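Local coordinates for putative oxidoreductase (Klebsiella pneumoniae subsp. pneumoniae MGH 78578, PDB 3E82), which is a putative oxidoreductase of the Gfo/Idh/MocA family that probably uses a nicotinamide dinucleotide bound by its Rossmann domain, at residues B[21-33]-B[297-309]. Numbering follows the deposited sequence.
Sequences TFHAPLIRSVPGL and GDQRQYYMLIRDA
Tyr303 lies against helix 21-28 with Ile27 over one face of its ring: Ile27 CG1 stands 3.7 Å from the centroid, 14° off the normal, a CH-pi contact. Tyr302 CD2 sits above the opposite face, so the ring is sandwiched between them. At its far edge, Tyr303 OH meets His23 ND1 at 2.7 Å in a bent hydrogen bond (134°), the imidazole crossing the phenol at roughly a right angle; His23 NE2 is hydrogen-bonded to Asp97 OD1. Leu26 CB and Leu33 CD1 approach the ring obliquely.

At Ser29, Arg300 takes a side-on grip. NE reaches Ser29 OG at 2.9 Å and NH2 reaches Ser29 O nearly straight (168°), both oxygens in the guanidinium plane, although NH2 stands above the carbonyl plane. A bend at chi3 swings the guanidinium so that its NE/NH2 side faces Ser29, while Asp298 OD2 pairs with NH1. Ser29 OG in turn donates a hydrogen bond to Leu26 O, tying the arginine through Ser29 to that carbonyl.

Farther along, Arg307 NH1 points at Pro31 O, 2.8 Å away, within the guanidinium plane. Val30 wedges between these arginines, its CG1 3.9 Å from Met304 CG.

Apolar packing and a phenol-imidazole bond thus join the Rossmann and C-terminal domains on the inner side, while two arginines, each salt-bridged to an aspartate of its own segment, meet neutral oxygens: the hydroxyl and carbonyl of Ser29, and the carbonyl of Pro31 inside the turn.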
ATOM      1  N   THR B  21      20.232 -26.216   4.266  1.00 24.18           N
ATOM      2  CA  THR B  21      20.486 -24.847   4.708  1.00 25.04           C
ATOM      3  C   THR B  21      19.772 -24.422   5.983  1.00 23.66           C
ATOM      4  O   THR B  21      20.320 -23.657   6.770  1.00 24.53           O
ATOM      5  CB  THR B  21      20.115 -23.837   3.599  1.00 25.47           C
ATOM      6  OG1 THR B  21      20.617 -24.301   2.342  1.00 27.17           O
ATOM      7  CG2 THR B  21      20.720 -22.471   3.897  1.00 25.67           C
ATOM      8  N   PHE B  22      18.559 -24.919   6.181  1.00 24.25           N
ATOM      9  CA  PHE B  22      17.749 -24.564   7.345  1.00 23.99           C
ATOM     10  C   PHE B  22      17.648 -25.618   8.445  1.00 24.43           C
ATOM     11  O   PHE B  22      18.271 -25.498   9.503  1.00 23.65           O
ATOM     12  CB  PHE B  22      16.327 -24.205   6.888  1.00 25.88           C
ATOM     13  CG  PHE B  22      16.208 -22.838   6.280  1.00 28.12           C
ATOM     14  CD1 PHE B  22      15.658 -21.782   7.015  1.00 28.62           C
ATOM     15  CD2 PHE B  22      16.654 -22.599   4.985  1.00 28.30           C
ATOM     16  CE1 PHE B  22      15.555 -20.500   6.459  1.00 30.20           C
ATOM     17  CE2 PHE B  22      16.558 -21.322   4.416  1.00 29.91           C
ATOM     18  CZ  PHE B  22      16.007 -20.272   5.155  1.00 30.52           C
ATOM     19  N   HIS B  23      16.857 -26.651   8.178  1.00 23.08           N
ATOM     20  CA  HIS B  23      16.593 -27.706   9.142  1.00 23.34           C
ATOM     21  C   HIS B  23      17.767 -28.383   9.836  1.00 23.53           C
ATOM     22  O   HIS B  23      17.815 -28.408  11.067  1.00 22.21           O
ATOM     23  CB  HIS B  23      15.687 -28.743   8.498  1.00 23.00           C
ATOM     24  CG  HIS B  23      14.364 -28.185   8.079  1.00 22.58           C
ATOM     25  ND1 HIS B  23      13.443 -27.698   8.982  1.00 22.82           N
ATOM     26  CD2 HIS B  23      13.816 -28.016   6.854  1.00 24.23           C
ATOM     27  CE1 HIS B  23      12.385 -27.253   8.330  1.00 24.26           C
ATOM     28  NE2 HIS B  23      12.585 -27.435   7.038  1.00 24.27           N
ATOM     29  N   ALA B  24      18.711 -28.927   9.075  1.00 23.07           N
ATOM     30  CA  ALA B  24      19.845 -29.595   9.708  1.00 23.38           C
ATOM     31  C   ALA B  24      20.592 -28.686  10.689  1.00 23.09           C
ATOM     32  O   ALA B  24      20.817 -29.069  11.841  1.00 23.16           O
ATOM     33  CB  ALA B  24      20.800 -30.136   8.656  1.00 20.28           C
ATOM     34  N   PRO B  25      20.987 -27.473  10.253  1.00 23.04           N
ATOM     35  CA  PRO B  25      21.712 -26.542  11.135  1.00 22.87           C
ATOM     36  C   PRO B  25      20.927 -26.109  12.370  1.00 23.42           C
ATOM     37  O   PRO B  25      21.466 -26.049  13.478  1.00 23.59           O
ATOM     38  CB  PRO B  25      22.021 -25.362  10.212  1.00 21.87           C
ATOM     39  CG  PRO B  25      22.163 -26.034   8.865  1.00 22.87           C
ATOM     40  CD  PRO B  25      20.976 -26.965   8.871  1.00 21.86           C
ATOM     41  N   LEU B  26      19.652 -25.794  12.174  1.00 22.39           N
ATOM     42  CA  LEU B  26      18.807 -25.373  13.279  1.00 22.06           C
ATOM     43  C   LEU B  26      18.630 -26.513  14.291  1.00 23.44           C
ATOM     44  O   LEU B  26      18.877 -26.341  15.486  1.00 23.02           O
ATOM     45  CB  LEU B  26      17.446 -24.919  12.745  1.00 20.59           C
ATOM     46  CG  LEU B  26      17.453 -23.616  11.930  1.00 21.39           C
ATOM     47  CD1 LEU B  26      16.109 -23.432  11.219  1.00 18.82           C
ATOM     48  CD2 LEU B  26      17.749 -22.437  12.862  1.00 19.97           C
ATOM     49  N   ILE B  27      18.219 -27.680  13.806  1.00 22.62           N
ATOM     50  CA  ILE B  27      18.001 -28.830  14.674  1.00 22.64           C
ATOM     51  C   ILE B  27      19.238 -29.204  15.486  1.00 25.29           C
ATOM     52  O   ILE B  27      19.147 -29.463  16.691  1.00 25.08           O
ATOM     53  CB  ILE B  27      17.560 -30.069  13.856  1.00 22.85           C
ATOM     54  CG1 ILE B  27      16.191 -29.808  13.219  1.00 23.19           C
ATOM     55  CG2 ILE B  27      17.501 -31.297  14.761  1.00 21.88           C
ATOM     56  CD1 ILE B  27      15.750 -30.870  12.230  1.00 23.33           C
ATOM     57  N   ARG B  28      20.391 -29.232  14.826  1.00 24.34           N
ATOM     58  CA  ARG B  28      21.632 -29.596  15.493  1.00 26.92           C
ATOM     59  C   ARG B  28      22.064 -28.580  16.546  1.00 26.77           C
ATOM     60  O   ARG B  28      22.882 -28.886  17.410  1.00 25.52           O
ATOM     61  CB  ARG B  28      22.733 -29.810  14.442  1.00 28.22           C
ATOM     62  CG  ARG B  28      22.510 -31.083  13.599  1.00 30.43           C
ATOM     63  CD  ARG B  28      23.323 -31.104  12.307  1.00 32.54           C
ATOM     64  NE  ARG B  28      24.764 -31.033  12.542  1.00 36.09           N
ATOM     65  CZ  ARG B  28      25.468 -31.942  13.210  1.00 37.67           C
ATOM     66  NH1 ARG B  28      24.875 -33.016  13.726  1.00 40.16           N
ATOM     67  NH2 ARG B  28      26.772 -31.776  13.365  1.00 37.29           N
ATOM     68  N   SER B  29      21.493 -27.379  16.489  1.00 25.42           N
ATOM     69  CA  SER B  29      21.833 -26.326  17.445  1.00 25.59           C
ATOM     70  C   SER B  29      20.904 -26.310  18.657  1.00 25.33           C
ATOM     71  O   SER B  29      21.091 -25.517  19.580  1.00 25.56           O
ATOM     72  CB  SER B  29      21.772 -24.958  16.764  1.00 25.05           C
ATOM     73  OG  SER B  29      20.421 -24.573  16.556  1.00 25.16           O
ATOM     74  N   VAL B  30      19.906 -27.185  18.656  1.00 24.36           N
ATOM     75  CA  VAL B  30      18.944 -27.246  19.748  1.00 25.53           C
ATOM     76  C   VAL B  30      19.103 -28.510  20.584  1.00 26.80           C
ATOM     77  O   VAL B  30      18.797 -29.615  20.126  1.00 26.51           O
ATOM     78  CB  VAL B  30      17.491 -27.189  19.208  1.00 23.22           C
ATOM     79  CG1 VAL B  30      16.500 -27.332  20.349  1.00 22.27           C
ATOM     80  CG2 VAL B  30      17.265 -25.885  18.465  1.00 23.26           C
ATOM     81  N   PRO B  31      19.588 -28.364  21.829  1.00 27.13           N
ATOM     82  CA  PRO B  31      19.783 -29.506  22.727  1.00 27.12           C
ATOM     83  C   PRO B  31      18.476 -30.267  22.959  1.00 25.96           C
ATOM     84  O   PRO B  31      17.391 -29.678  22.971  1.00 25.25           O
ATOM     85  CB  PRO B  31      20.301 -28.852  24.008  1.00 28.97           C
ATOM     86  CG  PRO B  31      21.032 -27.664  23.501  1.00 29.78           C
ATOM     87  CD  PRO B  31      20.088 -27.125  22.449  1.00 27.38           C
ATOM     88  N   GLY B  32      18.585 -31.575  23.148  1.00 25.00           N
ATOM     89  CA  GLY B  32      17.397 -32.375  23.382  1.00 23.75           C
ATOM     90  C   GLY B  32      16.902 -32.989  22.090  1.00 23.28           C
ATOM     91  O   GLY B  32      16.171 -33.980  22.108  1.00 22.55           O
ATOM     92  N   LEU B  33      17.305 -32.395  20.969  1.00 21.54           N
ATOM     93  CA  LEU B  33      16.917 -32.896  19.660  1.00 22.90           C
ATOM     94  C   LEU B  33      18.107 -33.618  19.047  1.00 23.00           C
ATOM     95  O   LEU B  33      19.239 -33.152  19.138  1.00 24.31           O
ATOM     96  CB  LEU B  33      16.500 -31.747  18.740  1.00 21.11           C
ATOM     97  CG  LEU B  33      15.295 -30.906  19.158  1.00 21.46           C
ATOM     98  CD1 LEU B  33      14.964 -29.948  18.023  1.00 22.08           C
ATOM     99  CD2 LEU B  33      14.094 -31.816  19.462  1.00 21.18           C
ATOM    100  N   GLY B 297      16.863 -11.778  16.647  1.00 22.37           N
ATOM    101  CA  GLY B 297      15.919 -12.749  16.120  1.00 23.18           C
ATOM    102  C   GLY B 297      16.512 -14.143  16.245  1.00 22.62           C
ATOM    103  O   GLY B 297      17.734 -14.288  16.263  1.00 23.89           O
ATOM    104  N   ASP B 298      15.669 -15.167  16.358  1.00 22.45           N
ATOM    105  CA  ASP B 298      16.173 -16.536  16.449  1.00 20.89           C
ATOM    106  C   ASP B 298      15.128 -17.599  16.138  1.00 20.87           C
ATOM    107  O   ASP B 298      14.368 -18.016  17.010  1.00 19.30           O
ATOM    108  CB  ASP B 298      16.773 -16.801  17.828  1.00 22.83           C
ATOM    109  CG  ASP B 298      17.369 -18.195  17.943  1.00 24.18           C
ATOM    110  OD1 ASP B 298      17.654 -18.810  16.887  1.00 23.79           O
ATOM    111  OD2 ASP B 298      17.560 -18.668  19.087  1.00 23.68           O
ATOM    112  N   GLN B 299      15.107 -18.055  14.893  1.00 19.11           N
ATOM    113  CA  GLN B 299      14.142 -19.070  14.498  1.00 21.08           C
ATOM    114  C   GLN B 299      14.379 -20.438  15.161  1.00 19.87           C
ATOM    115  O   GLN B 299      13.560 -21.343  15.025  1.00 21.72           O
ATOM    116  CB  GLN B 299      14.106 -19.205  12.966  1.00 21.43           C
ATOM    117  CG  GLN B 299      15.384 -19.673  12.315  1.00 21.74           C
ATOM    118  CD  GLN B 299      15.307 -19.565  10.799  1.00 25.82           C
ATOM    119  OE1 GLN B 299      14.611 -20.340  10.140  1.00 24.62           O
ATOM    120  NE2 GLN B 299      16.011 -18.583  10.240  1.00 25.51           N
ATOM    121  N   ARG B 300      15.486 -20.588  15.884  1.00 20.27           N
ATOM    122  CA  ARG B 300      15.748 -21.844  16.581  1.00 18.61           C
ATOM    123  C   ARG B 300      14.612 -22.024  17.588  1.00 19.00           C
ATOM    124  O   ARG B 300      14.367 -23.129  18.076  1.00 19.25           O
ATOM    125  CB  ARG B 300      17.097 -21.801  17.323  1.00 19.77           C
ATOM    126  CG  ARG B 300      18.321 -21.726  16.426  1.00 18.57           C
ATOM    127  CD  ARG B 300      19.612 -21.453  17.213  1.00 20.98           C
ATOM    128  NE  ARG B 300      19.808 -22.405  18.306  1.00 22.33           N
ATOM    129  CZ  ARG B 300      19.552 -22.148  19.587  1.00 25.06           C
ATOM    130  NH1 ARG B 300      19.089 -20.955  19.948  1.00 24.58           N
ATOM    131  NH2 ARG B 300      19.755 -23.090  20.507  1.00 23.86           N
ATOM    132  N   GLN B 301      13.924 -20.925  17.905  1.00 17.62           N
ATOM    133  CA  GLN B 301      12.816 -20.967  18.848  1.00 17.16           C
ATOM    134  C   GLN B 301      11.748 -21.944  18.370  1.00 17.87           C
ATOM    135  O   GLN B 301      11.112 -22.618  19.179  1.00 16.47           O
ATOM    136  CB  GLN B 301      12.192 -19.577  19.035  1.00 19.53           C
ATOM    137  CG  GLN B 301      12.973 -18.636  19.953  1.00 23.08           C
ATOM    138  CD  GLN B 301      13.022 -19.124  21.397  1.00 26.84           C
ATOM    139  OE1 GLN B 301      11.996 -19.464  21.984  1.00 26.34           O
ATOM    140  NE2 GLN B 301      14.217 -19.149  21.976  1.00 29.08           N
ATOM    141  N   TYR B 302      11.545 -22.024  17.057  1.00 17.52           N
ATOM    142  CA  TYR B 302      10.548 -22.953  16.531  1.00 18.31           C
ATOM    143  C   TYR B 302      10.838 -24.374  17.035  1.00 18.04           C
ATOM    144  O   TYR B 302       9.951 -25.055  17.532  1.00 18.71           O
ATOM    145  CB  TYR B 302      10.557 -22.968  15.001  1.00 17.71           C
ATOM    146  CG  TYR B 302       9.571 -23.960  14.423  1.00 19.53           C
ATOM    147  CD1 TYR B 302       8.226 -23.623  14.265  1.00 17.97           C
ATOM    148  CD2 TYR B 302       9.971 -25.262  14.078  1.00 17.46           C
ATOM    149  CE1 TYR B 302       7.297 -24.546  13.783  1.00 18.19           C
ATOM    150  CE2 TYR B 302       9.043 -26.198  13.593  1.00 18.50           C
ATOM    151  CZ  TYR B 302       7.710 -25.830  13.453  1.00 18.10           C
ATOM    152  OH  TYR B 302       6.778 -26.736  13.008  1.00 20.36           O
ATOM    153  N   TYR B 303      12.084 -24.814  16.896  1.00 18.19           N
ATOM    154  CA  TYR B 303      12.464 -26.155  17.323  1.00 18.64           C
ATOM    155  C   TYR B 303      12.572 -26.305  18.839  1.00 20.40           C
ATOM    156  O   TYR B 303      12.286 -27.370  19.382  1.00 19.42           O
ATOM    157  CB  TYR B 303      13.770 -26.579  16.640  1.00 18.40           C
ATOM    158  CG  TYR B 303      13.545 -27.128  15.243  1.00 18.18           C
ATOM    159  CD1 TYR B 303      12.809 -28.295  15.049  1.00 18.73           C
ATOM    160  CD2 TYR B 303      14.027 -26.463  14.118  1.00 16.50           C
ATOM    161  CE1 TYR B 303      12.554 -28.790  13.766  1.00 18.50           C
ATOM    162  CE2 TYR B 303      13.779 -26.946  12.824  1.00 17.93           C
ATOM    163  CZ  TYR B 303      13.039 -28.111  12.657  1.00 20.17           C
ATOM    164  OH  TYR B 303      12.768 -28.598  11.391  1.00 18.56           O
HETATM  165  N   MSE B 304      12.972 -25.241  19.527  1.00 21.06           N
HETATM  166  CA  MSE B 304      13.066 -25.301  20.982  1.00 22.51           C
HETATM  167  C   MSE B 304      11.659 -25.459  21.552  1.00 21.37           C
HETATM  168  O   MSE B 304      11.439 -26.214  22.500  1.00 19.45           O
HETATM  169  CB  MSE B 304      13.717 -24.032  21.522  1.00 25.95           C
HETATM  170  CG  MSE B 304      15.080 -23.766  20.928  1.00 35.09           C
HETATM  171 SE   MSE B 304      15.924 -22.193  21.661  1.00 47.75          SE
HETATM  172  CE  MSE B 304      15.795 -20.967  20.192  1.00 47.01           C
ATOM    173  N   LEU B 305      10.703 -24.757  20.949  1.00 20.08           N
ATOM    174  CA  LEU B 305       9.317 -24.830  21.402  1.00 19.85           C
ATOM    175  C   LEU B 305       8.656 -26.152  20.997  1.00 19.51           C
ATOM    176  O   LEU B 305       7.874 -26.723  21.760  1.00 17.48           O
ATOM    177  CB  LEU B 305       8.530 -23.630  20.869  1.00 19.79           C
ATOM    178  CG  LEU B 305       8.983 -22.267  21.423  1.00 20.50           C
ATOM    179  CD1 LEU B 305       8.240 -21.143  20.715  1.00 21.99           C
ATOM    180  CD2 LEU B 305       8.719 -22.206  22.933  1.00 21.31           C
ATOM    181  N   ILE B 306       8.972 -26.648  19.803  1.00 20.48           N
ATOM    182  CA  ILE B 306       8.412 -27.923  19.359  1.00 19.89           C
ATOM    183  C   ILE B 306       8.950 -28.987  20.323  1.00 20.04           C
ATOM    184  O   ILE B 306       8.238 -29.917  20.716  1.00 20.49           O
ATOM    185  CB  ILE B 306       8.862 -28.267  17.918  1.00 20.38           C
ATOM    186  CG1 ILE B 306       8.030 -27.471  16.891  1.00 20.16           C
ATOM    187  CG2 ILE B 306       8.791 -29.774  17.703  1.00 17.85           C
ATOM    188  CD1 ILE B 306       6.581 -27.928  16.730  1.00 20.57           C
ATOM    189  N   ARG B 307      10.221 -28.840  20.686  1.00 20.43           N
ATOM    190  CA  ARG B 307      10.878 -29.750  21.622  1.00 23.31           C
ATOM    191  C   ARG B 307      10.097 -29.731  22.931  1.00 23.72           C
ATOM    192  O   ARG B 307       9.649 -30.766  23.422  1.00 23.72           O
ATOM    193  CB  ARG B 307      12.317 -29.286  21.891  1.00 22.55           C
ATOM    194  CG  ARG B 307      13.084 -30.137  22.899  1.00 25.21           C
ATOM    195  CD  ARG B 307      14.359 -29.421  23.353  1.00 26.09           C
ATOM    196  NE  ARG B 307      14.020 -28.120  23.928  1.00 26.59           N
ATOM    197  CZ  ARG B 307      14.893 -27.159  24.208  1.00 27.33           C
ATOM    198  NH1 ARG B 307      16.187 -27.335  23.974  1.00 25.60           N
ATOM    199  NH2 ARG B 307      14.459 -26.009  24.713  1.00 26.75           N
ATOM    200  N   ASP B 308       9.929 -28.536  23.484  1.00 23.38           N
ATOM    201  CA  ASP B 308       9.216 -28.389  24.741  1.00 23.49           C
ATOM    202  C   ASP B 308       7.797 -28.928  24.661  1.00 23.04           C
ATOM    203  O   ASP B 308       7.299 -29.536  25.617  1.00 20.69           O
ATOM    204  CB  ASP B 308       9.207 -26.923  25.172  1.00 24.89           C
ATOM    205  CG  ASP B 308      10.602 -26.401  25.461  1.00 27.00           C
ATOM    206  OD1 ASP B 308      11.479 -27.236  25.759  1.00 26.65           O
ATOM    207  OD2 ASP B 308      10.820 -25.169  25.396  1.00 27.78           O
ATOM    208  N   ALA B 309       7.148 -28.719  23.519  1.00 20.97           N
ATOM    209  CA  ALA B 309       5.791 -29.203  23.333  1.00 22.14           C
ATOM    210  C   ALA B 309       5.784 -30.735  23.335  1.00 24.20           C
ATOM    211  O   ALA B 309       4.888 -31.356  23.906  1.00 23.90           O
ATOM    212  CB  ALA B 309       5.214 -28.666  22.029  1.00 20.39           C
TER